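Local coordinates for protein putative dimetal phosphatase (PDB 2NXF) that probably hydrolyses ADP-ribose and CDP-alcohols such as CDP-choline, using a pair of metal ions held in a calcineurin-like phosphoesterase fold, at residues A[11-15]-A[264-268]; A[129-135]-A[202-208]; A[230-236]-A[279-283]. All blocks are in the same frame, centred on the assembly; numbering follows the deposited sequence. Where two conformers were deposited one is given.

Contact 1 of 3, residues A[11-15]-A[264-268]; sequences IADVQ and GHDHD. With ZN (zinc ion), chain B; ZN (zinc ion), chain C; PO4 (phosphate ion), chain F.
D13 and H267 cross at about a right angle beside a zinc ion, the carboxylate plane turned 67° from the imidazole. D13 OD1 comes in at the edge of that ring, in its plane, and lies 3.1 Å from H267 NE2 because both atoms bind this metal. Q15 reaches the same ion with OE1, 2.0 Å from the zinc, while its NE2 makes a weak hydrogen bond to phosphate O3 and a further one to D63. The other carboxylate oxygen works on the backbone: H265 N donates to D13 OD2 over 2.9 Å, meeting it on the syn side, 28° out of the plane. The H265 side chain leaves the backbone away from 11-15, and chi1 -165° brings ND1 to 2.2 Å from the second zinc, whose shell D60, N96 and H228 complete; D60 also binds the first. A water bridges the two metals and donates to H265 O at 2.8 Å. Behind the ligands, E288 is hydrogen-bonded to H267 ND1, and N198 pairs with H265 NE2, fixing the ring rotations. The phosphate, probably a crystallisation ion, spans this dinuclear centre through O3 and O4; it may mark the substrate's phosphoryl position, beside a water the metals may polarise.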
ATOM      1  N   ILE A  11      -4.840   2.491  -7.245  1.00 24.08           N
ATOM      2  CA  ILE A  11      -6.084   2.160  -6.532  1.00 23.47           C
ATOM      3  C   ILE A  11      -5.684   1.499  -5.210  1.00 24.02           C
ATOM      4  O   ILE A  11      -4.610   0.902  -5.123  1.00 24.03           O
ATOM      5  CB  ILE A  11      -7.002   1.248  -7.385  1.00 24.01           C
ATOM      6  CG1 ILE A  11      -8.464   1.301  -6.895  1.00 23.90           C
ATOM      7  CG2 ILE A  11      -6.430  -0.184  -7.491  1.00 23.53           C
ATOM      8  CD1 ILE A  11      -9.486   0.735  -7.932  1.00 23.21           C
ATOM      9  N   ALA A  12      -6.525   1.652  -4.186  1.00 23.67           N
ATOM     10  CA  ALA A  12      -6.205   1.093  -2.862  1.00 23.93           C
ATOM     11  C   ALA A  12      -7.416   0.409  -2.246  1.00 23.83           C
ATOM     12  O   ALA A  12      -8.546   0.881  -2.397  1.00 23.94           O
ATOM     13  CB  ALA A  12      -5.728   2.203  -1.925  1.00 24.50           C
ATOM     14  N   ASP A  13      -7.148  -0.690  -1.547  1.00 24.02           N
ATOM     15  CA  ASP A  13      -8.108  -1.258  -0.562  1.00 23.78           C
ATOM     16  C   ASP A  13      -9.437  -1.617  -1.224  1.00 23.90           C
ATOM     17  O   ASP A  13     -10.517  -1.224  -0.743  1.00 23.81           O
ATOM     18  CB  ASP A  13      -8.300  -0.318   0.650  1.00 24.92           C
ATOM     19  CG  ASP A  13      -7.014  -0.179   1.478  1.00 27.57           C
ATOM     20  OD1 ASP A  13      -6.863  -0.913   2.446  1.00 27.28           O
ATOM     21  OD2 ASP A  13      -6.127   0.604   1.096  1.00 27.14           O
ATOM     22  N   VAL A  14      -9.348  -2.356  -2.331  1.00 23.70           N
ATOM     23  CA  VAL A  14     -10.554  -2.894  -2.997  1.00 24.03           C
ATOM     24  C   VAL A  14     -11.328  -3.768  -1.983  1.00 24.37           C
ATOM     25  O   VAL A  14     -12.532  -3.590  -1.766  1.00 23.94           O
ATOM     26  CB  VAL A  14     -10.182  -3.689  -4.273  1.00 23.81           C
ATOM     27  CG1 VAL A  14     -11.432  -4.351  -4.896  1.00 24.91           C
ATOM     28  CG2 VAL A  14      -9.478  -2.787  -5.307  1.00 25.17           C
ATOM     29  N   GLN A  15     -10.610  -4.697  -1.345  1.00 24.85           N
ATOM     30  CA  GLN A  15     -11.160  -5.521  -0.254  1.00 24.63           C
ATOM     31  C   GLN A  15     -12.448  -6.240  -0.639  1.00 24.88           C
ATOM     32  O   GLN A  15     -13.399  -6.298   0.136  1.00 25.11           O
ATOM     33  CB  GLN A  15     -11.324  -4.709   1.052  1.00 26.23           C
ATOM     34  CG  GLN A  15     -10.156  -4.976   1.977  1.00 27.73           C
ATOM     35  CD  GLN A  15     -10.007  -3.977   3.093  1.00 25.31           C
ATOM     36  OE1 GLN A  15      -9.247  -3.002   2.976  1.00 27.50           O
ATOM     37  NE2 GLN A  15     -10.715  -4.211   4.186  1.00 28.38           N
ATOM     38  N   GLY A 264      -1.875   3.006   1.112  1.00 25.08           N
ATOM     39  CA  GLY A 264      -3.322   2.795   1.269  1.00 25.18           C
ATOM     40  C   GLY A 264      -3.568   2.685   2.767  1.00 25.70           C
ATOM     41  O   GLY A 264      -3.042   3.491   3.564  1.00 26.12           O
ATOM     42  N   HIS A 265      -4.375   1.691   3.147  1.00 25.47           N
ATOM     43  CA  HIS A 265      -4.628   1.301   4.555  1.00 25.84           C
ATOM     44  C   HIS A 265      -5.575   2.223   5.295  1.00 25.75           C
ATOM     45  O   HIS A 265      -6.556   1.751   5.874  1.00 26.86           O
ATOM     46  CB  HIS A 265      -3.316   1.081   5.344  1.00 25.63           C
ATOM     47  CG  HIS A 265      -3.481   0.361   6.658  1.00 26.08           C
ATOM     48  ND1 HIS A 265      -3.973  -0.925   6.760  1.00 24.21           N
ATOM     49  CD2 HIS A 265      -3.117   0.722   7.914  1.00 25.24           C
ATOM     50  CE1 HIS A 265      -3.924  -1.321   8.023  1.00 26.39           C
ATOM     51  NE2 HIS A 265      -3.416  -0.333   8.751  1.00 25.08           N
ATOM     52  N   ASP A 266      -5.292   3.527   5.311  1.00 25.41           N
ATOM     53  CA  ASP A 266      -6.229   4.469   5.929  1.00 25.43           C
ATOM     54  C   ASP A 266      -7.272   4.808   4.871  1.00 25.03           C
ATOM     55  O   ASP A 266      -7.011   5.624   3.973  1.00 25.64           O
ATOM     56  CB  ASP A 266      -5.490   5.739   6.394  1.00 25.39           C
ATOM     57  CG  ASP A 266      -6.397   6.749   7.054  1.00 26.43           C
ATOM     58  OD1 ASP A 266      -7.638   6.569   7.052  1.00 25.86           O
ATOM     59  OD2 ASP A 266      -5.864   7.734   7.622  1.00 29.24           O
ATOM     60  N   HIS A 267      -8.452   4.185   4.977  1.00 25.32           N
ATOM     61  CA  HIS A 267      -9.464   4.290   3.906  1.00 25.60           C
ATOM     62  C   HIS A 267     -10.003   5.706   3.740  1.00 25.14           C
ATOM     63  O   HIS A 267     -10.587   6.012   2.715  1.00 25.07           O
ATOM     64  CB  HIS A 267     -10.642   3.344   4.174  1.00 26.11           C
ATOM     65  CG  HIS A 267     -10.241   1.902   4.277  1.00 26.16           C
ATOM     66  ND1 HIS A 267     -10.984   0.976   4.980  1.00 27.06           N
ATOM     67  CD2 HIS A 267      -9.186   1.228   3.756  1.00 27.62           C
ATOM     68  CE1 HIS A 267     -10.394  -0.208   4.897  1.00 25.62           C
ATOM     69  NE2 HIS A 267      -9.300  -0.084   4.161  1.00 25.79           N
ATOM     70  N   ASP A 268      -9.836   6.550   4.765  1.00 25.31           N
ATOM     71  CA  ASP A 268     -10.241   7.957   4.696  1.00 25.46           C
ATOM     72  C   ASP A 268      -9.320   8.787   3.800  1.00 25.65           C
ATOM     73  O   ASP A 268      -9.705   9.888   3.363  1.00 25.76           O
ATOM     74  CB  ASP A 268     -10.224   8.575   6.091  1.00 25.59           C
ATOM     75  CG  ASP A 268     -11.451   8.211   6.924  1.00 28.44           C
ATOM     76  OD1 ASP A 268     -12.364   7.507   6.433  1.00 29.51           O
ATOM     77  OD2 ASP A 268     -11.512   8.680   8.081  1.00 29.47           O
TER
HETATM   78 ZN    ZN B 401      -7.936  -1.855   3.941  0.80 16.87          ZN
HETATM   79 ZN    ZN C 402      -5.020  -2.398   5.430  0.80 14.81          ZN
HETATM   80  P   PO4 F 501      -8.294  -2.538   7.177  0.80 20.25           P
HETATM   81  O1  PO4 F 501      -8.497  -1.167   7.783  0.80 23.38           O
HETATM   82  O2  PO4 F 501      -9.088  -3.558   7.970  0.80 19.59           O
HETATM   83  O3  PO4 F 501      -8.858  -2.629   5.772  0.80 17.00           O
HETATM   84  O4  PO4 F 501      -6.838  -2.889   7.121  0.80 18.50           O
HETATM   85  O   HOH W   1      -6.621  -0.964   5.380  1.00 20.14           O

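Contact 2 of 3, residues A[129-135]-A[202-208]; sequences DDIYAYE and SEQQLQW
The W208 indole meets 129-135 mainly with its six-membered ring, and the backbone of Y134 and E135 lies at its edge: Y134 C and E135 N are in the ring plane, as is Q205 O from the helix. CH2 of W208 comes within 3.6 Å of Y134 N. Two side chains approach the indole obliquely, A133 CB at 3.7 Å from W208 CZ3 and E135 CG at 3.5 Å from W208 CZ2. E135 is bent at chi2 (95°), and its carboxylate, 44° from the ring plane, is engaged by R143 and S124. The amide of Q204 stands 56° from the carboxylate of D129, its NE2 3.3 Å from D129 CG. A water donates to both D129 O and Q204 OE1. Between these flat groups sits I131: CD1 touches S202 OG and Q204 OE1, and CG2 packs 3.7 Å from Q205 NE2. Q205 runs out fully extended, and its amide is held by D148 at OE1 and D151 at NE2. S202 N-caps the helix, its OG accepting from Q205 N at 3.1 Å and also hydrogen-bonded to D151, shared with Q205. Helix 203-219 is joined to the loop leading into strand 134-139 and to its first residues by apolar and van der Waals contacts, with a water link at the exposed end, by D129 and Q204, while the buried amide of Q205 finds its polar partners in the neighbouring loop.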
ATOM      1  N   ASP A 129      15.545 -12.909   0.323  1.00 24.48           N
ATOM      2  CA  ASP A 129      15.686 -12.600   1.741  1.00 24.85           C
ATOM      3  C   ASP A 129      14.353 -12.716   2.489  1.00 24.65           C
ATOM      4  O   ASP A 129      14.252 -12.286   3.646  1.00 24.84           O
ATOM      5  CB  ASP A 129      16.237 -11.177   1.883  1.00 25.69           C
ATOM      6  CG  ASP A 129      17.534 -10.981   1.096  1.00 29.41           C
ATOM      7  OD1 ASP A 129      18.517 -11.664   1.434  1.00 31.26           O
ATOM      8  OD2 ASP A 129      17.552 -10.179   0.132  1.00 33.75           O
ATOM      9  N   ASP A 130      13.345 -13.292   1.827  0.50 23.89           N
ATOM     10  CA  ASP A 130      11.983 -13.436   2.393  0.50 23.08           C
ATOM     11  C   ASP A 130      11.333 -12.091   2.769  0.50 23.26           C
ATOM     12  O   ASP A 130      10.649 -11.983   3.786  0.50 23.01           O
ATOM     13  CB  ASP A 130      11.985 -14.437   3.571  0.50 22.72           C
ATOM     14  CG  ASP A 130      10.598 -15.015   3.882  0.50 22.58           C
ATOM     15  OD1 ASP A 130       9.669 -14.938   3.037  0.50 21.79           O
ATOM     16  OD2 ASP A 130      10.452 -15.570   4.989  0.50 24.27           O
ATOM     17  N   ILE A 131      11.550 -11.073   1.931  1.00 22.99           N
ATOM     18  CA  ILE A 131      10.896  -9.761   2.091  1.00 23.16           C
ATOM     19  C   ILE A 131      10.308  -9.432   0.722  1.00 22.56           C
ATOM     20  O   ILE A 131      11.001  -9.533  -0.288  1.00 23.09           O
ATOM     21  CB  ILE A 131      11.920  -8.657   2.523  1.00 23.57           C
ATOM     22  CG1 ILE A 131      12.589  -9.059   3.852  1.00 23.51           C
ATOM     23  CG2 ILE A 131      11.253  -7.277   2.658  1.00 24.70           C
ATOM     24  CD1 ILE A 131      13.889  -8.241   4.151  1.00 23.11           C
ATOM     25  N   TYR A 132       9.025  -9.062   0.693  1.00 22.77           N
ATOM     26  CA  TYR A 132       8.361  -8.804  -0.580  1.00 23.06           C
ATOM     27  C   TYR A 132       8.503  -7.317  -0.908  1.00 23.71           C
ATOM     28  O   TYR A 132       7.604  -6.504  -0.670  1.00 25.19           O
ATOM     29  CB  TYR A 132       6.883  -9.236  -0.536  1.00 23.36           C
ATOM     30  CG  TYR A 132       6.199  -8.957  -1.851  1.00 23.38           C
ATOM     31  CD1 TYR A 132       6.556  -9.654  -3.006  1.00 23.55           C
ATOM     32  CD2 TYR A 132       5.182  -7.985  -1.932  1.00 25.05           C
ATOM     33  CE1 TYR A 132       5.949  -9.362  -4.250  1.00 23.04           C
ATOM     34  CE2 TYR A 132       4.558  -7.706  -3.150  1.00 24.92           C
ATOM     35  CZ  TYR A 132       4.935  -8.386  -4.289  1.00 22.73           C
ATOM     36  OH  TYR A 132       4.334  -8.109  -5.493  1.00 23.29           O
ATOM     37  N   ALA A 133       9.672  -6.975  -1.437  1.00 23.95           N
ATOM     38  CA  ALA A 133       9.995  -5.612  -1.807  1.00 24.39           C
ATOM     39  C   ALA A 133      10.838  -5.681  -3.049  1.00 24.64           C
ATOM     40  O   ALA A 133      11.696  -6.582  -3.203  1.00 23.53           O
ATOM     41  CB  ALA A 133      10.786  -4.934  -0.690  1.00 25.58           C
ATOM     42  N   TYR A 134      10.614  -4.718  -3.936  1.00 23.79           N
ATOM     43  CA  TYR A 134      11.372  -4.691  -5.188  1.00 23.72           C
ATOM     44  C   TYR A 134      11.359  -3.316  -5.790  1.00 23.99           C
ATOM     45  O   TYR A 134      10.566  -2.478  -5.385  1.00 23.72           O
ATOM     46  CB  TYR A 134      10.858  -5.728  -6.182  1.00 23.39           C
ATOM     47  CG  TYR A 134       9.439  -5.539  -6.725  1.00 22.63           C
ATOM     48  CD1 TYR A 134       9.235  -4.967  -7.990  1.00 22.78           C
ATOM     49  CD2 TYR A 134       8.315  -5.981  -6.004  1.00 24.38           C
ATOM     50  CE1 TYR A 134       7.962  -4.832  -8.536  1.00 24.90           C
ATOM     51  CE2 TYR A 134       7.018  -5.838  -6.556  1.00 25.21           C
ATOM     52  CZ  TYR A 134       6.860  -5.263  -7.812  1.00 24.59           C
ATOM     53  OH  TYR A 134       5.598  -5.133  -8.382  1.00 24.05           O
ATOM     54  N   GLU A 135      12.277  -3.091  -6.728  1.00 23.90           N
ATOM     55  CA  GLU A 135      12.378  -1.794  -7.377  1.00 24.21           C
ATOM     56  C   GLU A 135      12.714  -2.004  -8.840  1.00 24.27           C
ATOM     57  O   GLU A 135      13.373  -2.985  -9.196  1.00 22.94           O
ATOM     58  CB  GLU A 135      13.426  -0.908  -6.675  1.00 24.78           C
ATOM     59  CG  GLU A 135      14.813  -1.550  -6.491  1.00 25.60           C
ATOM     60  CD  GLU A 135      15.815  -1.210  -7.575  1.00 27.67           C
ATOM     61  OE1 GLU A 135      16.975  -1.711  -7.477  1.00 29.03           O
ATOM     62  OE2 GLU A 135      15.459  -0.470  -8.535  1.00 29.55           O
ATOM     63  N   SER A 202      11.953  -4.025   8.349  1.00 25.28           N
ATOM     64  CA  SER A 202      13.183  -4.512   8.987  1.00 24.61           C
ATOM     65  C   SER A 202      14.388  -3.613   8.659  1.00 25.03           C
ATOM     66  O   SER A 202      14.374  -2.884   7.646  1.00 25.69           O
ATOM     67  CB  SER A 202      13.497  -5.975   8.599  1.00 25.00           C
ATOM     68  OG  SER A 202      13.966  -6.055   7.255  1.00 25.71           O
ATOM     69  N   GLU A 203      15.416  -3.684   9.508  1.00 25.41           N
ATOM     70  CA  GLU A 203      16.657  -2.982   9.267  1.00 26.01           C
ATOM     71  C   GLU A 203      17.200  -3.373   7.878  1.00 25.84           C
ATOM     72  O   GLU A 203      17.715  -2.525   7.129  1.00 25.11           O
ATOM     73  CB  GLU A 203      17.659  -3.303  10.387  1.00 26.83           C
ATOM     74  CG  GLU A 203      19.022  -2.717  10.189  1.00 32.85           C
ATOM     75  CD  GLU A 203      19.990  -3.212  11.247  1.00 39.44           C
ATOM     76  OE1 GLU A 203      20.339  -4.417  11.233  1.00 43.41           O
ATOM     77  OE2 GLU A 203      20.404  -2.400  12.100  1.00 44.29           O
ATOM     78  N   GLN A 204      17.075  -4.659   7.531  1.00 24.96           N
ATOM     79  CA  GLN A 204      17.570  -5.127   6.235  1.00 25.15           C
ATOM     80  C   GLN A 204      16.831  -4.411   5.103  1.00 24.25           C
ATOM     81  O   GLN A 204      17.449  -3.940   4.110  1.00 24.07           O
ATOM     82  CB  GLN A 204      17.416  -6.643   6.106  1.00 25.43           C
ATOM     83  CG  GLN A 204      17.876  -7.176   4.750  1.00 26.14           C
ATOM     84  CD  GLN A 204      17.862  -8.695   4.666  1.00 26.84           C
ATOM     85  OE1 GLN A 204      17.259  -9.386   5.495  1.00 28.83           O
ATOM     86  NE2 GLN A 204      18.529  -9.218   3.660  1.00 30.42           N
ATOM     87  N   GLN A 205      15.502  -4.311   5.249  1.00 23.74           N
ATOM     88  CA  GLN A 205      14.700  -3.630   4.226  1.00 24.09           C
ATOM     89  C   GLN A 205      15.031  -2.133   4.151  1.00 24.41           C
ATOM     90  O   GLN A 205      15.124  -1.561   3.058  1.00 24.31           O
ATOM     91  CB  GLN A 205      13.199  -3.842   4.444  1.00 23.28           C
ATOM     92  CG  GLN A 205      12.369  -3.288   3.258  1.00 23.84           C
ATOM     93  CD  GLN A 205      10.874  -3.469   3.376  1.00 25.41           C
ATOM     94  OE1 GLN A 205      10.138  -3.009   2.498  1.00 25.87           O
ATOM     95  NE2 GLN A 205      10.409  -4.148   4.445  1.00 24.98           N
ATOM     96  N   LEU A 206      15.196  -1.489   5.303  1.00 24.33           N
ATOM     97  CA  LEU A 206      15.511  -0.045   5.301  1.00 25.00           C
ATOM     98  C   LEU A 206      16.881   0.248   4.706  1.00 24.93           C
ATOM     99  O   LEU A 206      17.070   1.277   4.037  1.00 24.24           O
ATOM    100  CB  LEU A 206      15.455   0.533   6.720  1.00 26.42           C
ATOM    101  CG  LEU A 206      14.052   0.529   7.327  1.00 27.91           C
ATOM    102  CD1 LEU A 206      14.182   0.731   8.865  1.00 32.71           C
ATOM    103  CD2 LEU A 206      13.172   1.580   6.714  1.00 33.92           C
ATOM    104  N   GLN A 207      17.849  -0.630   4.978  1.00 23.95           N
ATOM    105  CA  GLN A 207      19.203  -0.477   4.437  1.00 25.30           C
ATOM    106  C   GLN A 207      19.162  -0.572   2.911  1.00 24.11           C
ATOM    107  O   GLN A 207      19.840   0.186   2.209  1.00 22.85           O
ATOM    108  CB  GLN A 207      20.151  -1.509   5.061  1.00 24.93           C
ATOM    109  CG  GLN A 207      20.524  -1.128   6.504  1.00 28.44           C
ATOM    110  CD  GLN A 207      21.441  -2.124   7.207  1.00 30.60           C
ATOM    111  OE1 GLN A 207      21.455  -3.320   6.888  1.00 39.72           O
ATOM    112  NE2 GLN A 207      22.197  -1.636   8.188  1.00 34.98           N
ATOM    113  N   TRP A 208      18.339  -1.484   2.397  1.00 24.03           N
ATOM    114  CA  TRP A 208      18.173  -1.604   0.952  1.00 24.32           C
ATOM    115  C   TRP A 208      17.475  -0.372   0.343  1.00 24.29           C
ATOM    116  O   TRP A 208      17.933   0.176  -0.663  1.00 24.61           O
ATOM    117  CB  TRP A 208      17.419  -2.898   0.623  1.00 25.06           C
ATOM    118  CG  TRP A 208      16.890  -3.042  -0.787  1.00 25.74           C
ATOM    119  CD1 TRP A 208      17.566  -3.506  -1.898  1.00 28.13           C
ATOM    120  CD2 TRP A 208      15.548  -2.782  -1.219  1.00 26.09           C
ATOM    121  NE1 TRP A 208      16.723  -3.526  -2.992  1.00 27.82           N
ATOM    122  CE2 TRP A 208      15.480  -3.090  -2.601  1.00 27.21           C
ATOM    123  CE3 TRP A 208      14.396  -2.313  -0.569  1.00 26.72           C
ATOM    124  CZ2 TRP A 208      14.314  -2.933  -3.343  1.00 27.34           C
ATOM    125  CZ3 TRP A 208      13.218  -2.156  -1.313  1.00 27.34           C
ATOM    126  CH2 TRP A 208      13.191  -2.471  -2.684  1.00 27.56           C
TER
HETATM  127  O   HOH W   2      16.600 -12.327   5.341  1.00 35.04           O

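Contact 3 of 3, residues A[230-236]-A[279-283]; sequences PVHPCAA and QHITL
H232 carries CG anti to its backbone N (chi1 -159°), while H280 has CG anti to its carbonyl carbon (chi1 -68°), and between them these torsions bring the two imidazoles together. H232 CB sits over one face of the H280 ring, 3.7 Å from its centroid, in a CH-pi contact. Beyond it the H232 ring turns its edge to the same imidazole, a T-shaped pair with planes 63° apart. V231 CG2 reaches the edge of H280, 3.8 Å from CE1. A water that accepts from V231 N lies 2.9 Å from H280 ND1, linking that ring to the loop backbone. The H232 ring is itself fixed: C234 N donates to its ND1 in the ring plane, and D274 pairs with NE2. Further along, A235 CB packs on H280 CB, and T282 OG1 donates to A235 O at 2.8 Å from above the carbonyl plane, with P230 CB 3.7 Å from that hydroxyl. H232 to A235 form a type I beta turn, and the C234-C272 disulfide ties it to strand 270-273. The loop between strand 222-227 and helix 245-253 is thereby laid against strand 279-282 of a mixed beta-sheet, part of the layered alpha/beta core typical of calcineurin-like phosphoesterases.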
ATOM      1  N   PRO A 230       1.007   3.973   5.476  1.00 23.48           N
ATOM      2  CA  PRO A 230       1.589   5.325   5.475  1.00 23.89           C
ATOM      3  C   PRO A 230       2.648   5.474   6.572  1.00 23.71           C
ATOM      4  O   PRO A 230       2.654   4.710   7.555  1.00 23.85           O
ATOM      5  CB  PRO A 230       0.384   6.229   5.772  1.00 23.58           C
ATOM      6  CG  PRO A 230      -0.568   5.365   6.536  1.00 25.16           C
ATOM      7  CD  PRO A 230      -0.399   3.979   5.921  1.00 23.45           C
ATOM      8  N   VAL A 231       3.530   6.456   6.392  1.00 23.63           N
ATOM      9  CA  VAL A 231       4.585   6.709   7.382  1.00 23.17           C
ATOM     10  C   VAL A 231       4.624   8.149   7.899  1.00 23.44           C
ATOM     11  O   VAL A 231       5.288   8.426   8.896  1.00 22.96           O
ATOM     12  CB  VAL A 231       5.992   6.296   6.869  1.00 23.05           C
ATOM     13  CG1 VAL A 231       6.056   4.774   6.548  1.00 24.27           C
ATOM     14  CG2 VAL A 231       6.402   7.160   5.638  1.00 23.46           C
ATOM     15  N   HIS A 232       3.906   9.074   7.258  1.00 23.60           N
ATOM     16  CA  HIS A 232       3.948  10.468   7.739  1.00 23.96           C
ATOM     17  C   HIS A 232       2.672  10.794   8.517  1.00 24.21           C
ATOM     18  O   HIS A 232       1.578  10.669   7.981  1.00 23.33           O
ATOM     19  CB  HIS A 232       4.140  11.455   6.582  1.00 24.46           C
ATOM     20  CG  HIS A 232       4.689  12.776   7.024  1.00 25.32           C
ATOM     21  ND1 HIS A 232       4.091  13.538   8.009  1.00 28.38           N
ATOM     22  CD2 HIS A 232       5.788  13.461   6.631  1.00 26.48           C
ATOM     23  CE1 HIS A 232       4.804  14.637   8.200  1.00 28.33           C
ATOM     24  NE2 HIS A 232       5.839  14.614   7.377  1.00 26.77           N
ATOM     25  N   PRO A 233       2.814  11.206   9.796  1.00 24.58           N
ATOM     26  CA  PRO A 233       1.636  11.530  10.596  1.00 24.82           C
ATOM     27  C   PRO A 233       0.684  12.585  10.002  1.00 25.34           C
ATOM     28  O   PRO A 233      -0.489  12.619  10.388  1.00 25.86           O
ATOM     29  CB  PRO A 233       2.236  12.044  11.921  1.00 25.27           C
ATOM     30  CG  PRO A 233       3.565  11.434  11.991  1.00 26.24           C
ATOM     31  CD  PRO A 233       4.062  11.348  10.575  1.00 25.06           C
ATOM     32  N   CYS A 234       1.180  13.445   9.102  0.60 25.69           N
ATOM     33  CA  CYS A 234       0.316  14.449   8.438  0.60 26.72           C
ATOM     34  C   CYS A 234      -0.569  13.845   7.356  0.60 25.83           C
ATOM     35  O   CYS A 234      -1.523  14.484   6.902  0.60 25.13           O
ATOM     36  CB  CYS A 234       1.112  15.620   7.830  0.60 27.21           C
ATOM     37  SG  CYS A 234       2.537  15.207   6.773  0.60 33.83           S
ATOM     38  N   ALA A 235      -0.244  12.622   6.947  1.00 25.07           N
ATOM     39  CA  ALA A 235      -0.895  11.994   5.793  1.00 24.77           C
ATOM     40  C   ALA A 235      -1.857  10.869   6.133  1.00 25.30           C
ATOM     41  O   ALA A 235      -2.453  10.280   5.231  1.00 25.69           O
ATOM     42  CB  ALA A 235       0.170  11.491   4.786  1.00 25.12           C
ATOM     43  N   ALA A 236      -2.020  10.561   7.421  1.00 24.86           N
ATOM     44  CA  ALA A 236      -2.894   9.447   7.811  1.00 25.41           C
ATOM     45  C   ALA A 236      -3.217   9.540   9.287  1.00 25.88           C
ATOM     46  O   ALA A 236      -2.496  10.181  10.041  1.00 25.48           O
ATOM     47  CB  ALA A 236      -2.223   8.122   7.534  1.00 26.34           C
ATOM     48  N   GLN A 279       6.304  14.448  -1.240  1.00 26.68           N
ATOM     49  CA  GLN A 279       4.860  14.391  -1.102  1.00 25.27           C
ATOM     50  C   GLN A 279       4.447  13.034  -0.547  1.00 24.94           C
ATOM     51  O   GLN A 279       4.881  12.006  -1.060  1.00 24.85           O
ATOM     52  CB  GLN A 279       4.236  14.607  -2.479  1.00 25.55           C
ATOM     53  CG  GLN A 279       2.760  14.420  -2.543  1.00 27.30           C
ATOM     54  CD  GLN A 279       2.026  15.648  -2.077  1.00 29.84           C
ATOM     55  OE1 GLN A 279       2.244  16.748  -2.605  1.00 29.56           O
ATOM     56  NE2 GLN A 279       1.139  15.479  -1.088  1.00 29.71           N
ATOM     57  N   HIS A 280       3.607  13.035   0.487  1.00 23.50           N
ATOM     58  CA  HIS A 280       2.985  11.797   0.971  1.00 23.96           C
ATOM     59  C   HIS A 280       1.543  11.770   0.540  1.00 24.11           C
ATOM     60  O   HIS A 280       0.826  12.769   0.691  1.00 24.36           O
ATOM     61  CB  HIS A 280       3.125  11.690   2.490  1.00 23.96           C
ATOM     62  CG  HIS A 280       4.548  11.495   2.913  1.00 24.19           C
ATOM     63  ND1 HIS A 280       5.044  10.267   3.278  1.00 24.97           N
ATOM     64  CD2 HIS A 280       5.603  12.350   2.918  1.00 25.60           C
ATOM     65  CE1 HIS A 280       6.339  10.376   3.529  1.00 25.15           C
ATOM     66  NE2 HIS A 280       6.702  11.633   3.328  1.00 26.46           N
ATOM     67  N   ILE A 281       1.138  10.639  -0.038  1.00 23.92           N
ATOM     68  CA  ILE A 281      -0.231  10.474  -0.509  1.00 24.41           C
ATOM     69  C   ILE A 281      -0.782   9.179   0.074  1.00 24.33           C
ATOM     70  O   ILE A 281      -0.191   8.107  -0.094  1.00 24.39           O
ATOM     71  CB  ILE A 281      -0.304  10.383  -2.054  1.00 23.45           C
ATOM     72  CG1 ILE A 281       0.375  11.598  -2.704  1.00 25.38           C
ATOM     73  CG2 ILE A 281      -1.765  10.240  -2.536  1.00 26.79           C
ATOM     74  CD1 ILE A 281       0.698  11.382  -4.188  1.00 26.80           C
ATOM     75  N   THR A 282      -1.906   9.280   0.777  1.00 23.19           N
ATOM     76  CA  THR A 282      -2.605   8.095   1.254  1.00 23.75           C
ATOM     77  C   THR A 282      -3.926   8.018   0.502  1.00 24.58           C
ATOM     78  O   THR A 282      -4.777   8.875   0.660  1.00 25.47           O
ATOM     79  CB  THR A 282      -2.843   8.147   2.782  1.00 24.48           C
ATOM     80  OG1 THR A 282      -1.589   8.357   3.443  1.00 24.73           O
ATOM     81  CG2 THR A 282      -3.493   6.821   3.302  1.00 25.19           C
ATOM     82  N   LEU A 283      -4.056   7.006  -0.348  1.00 24.83           N
ATOM     83  CA  LEU A 283      -5.222   6.891  -1.206  1.00 25.23           C
ATOM     84  C   LEU A 283      -6.459   6.461  -0.444  1.00 24.98           C
ATOM     85  O   LEU A 283      -6.411   5.523   0.366  1.00 24.55           O
ATOM     86  CB  LEU A 283      -4.953   5.870  -2.316  1.00 26.00           C
ATOM     87  CG  LEU A 283      -3.927   6.273  -3.368  1.00 29.36           C
ATOM     88  CD1 LEU A 283      -3.614   5.055  -4.230  1.00 31.49           C
ATOM     89  CD2 LEU A 283      -4.472   7.441  -4.224  1.00 31.00           C
TER
HETATM   90  O   HOH W   3       3.120   8.515   4.457  1.00 14.19           O

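Overall arrangement
Contact 1 holds the dinuclear zinc site, and contact 3 is its direct neighbour: their centres are 13 Å apart and they touch, with G264 O 3.4 Å from T282 CG2. Their segments alternate along the chain. P230 in contact 3 also lies near H265, about 4 Å between side chains. Contact 2 falls within the span between the segments of contact 1 and stands apart, its centre about 23 Å from that of contact 1 and 21 Å from that of contact 3. The S202 side chain there is about 7 Å from another bound zinc, outside the pair in contact 1. Contacts 2 and 3 nevertheless reach the same mixed sheet, through strands 134-139 and 279-282.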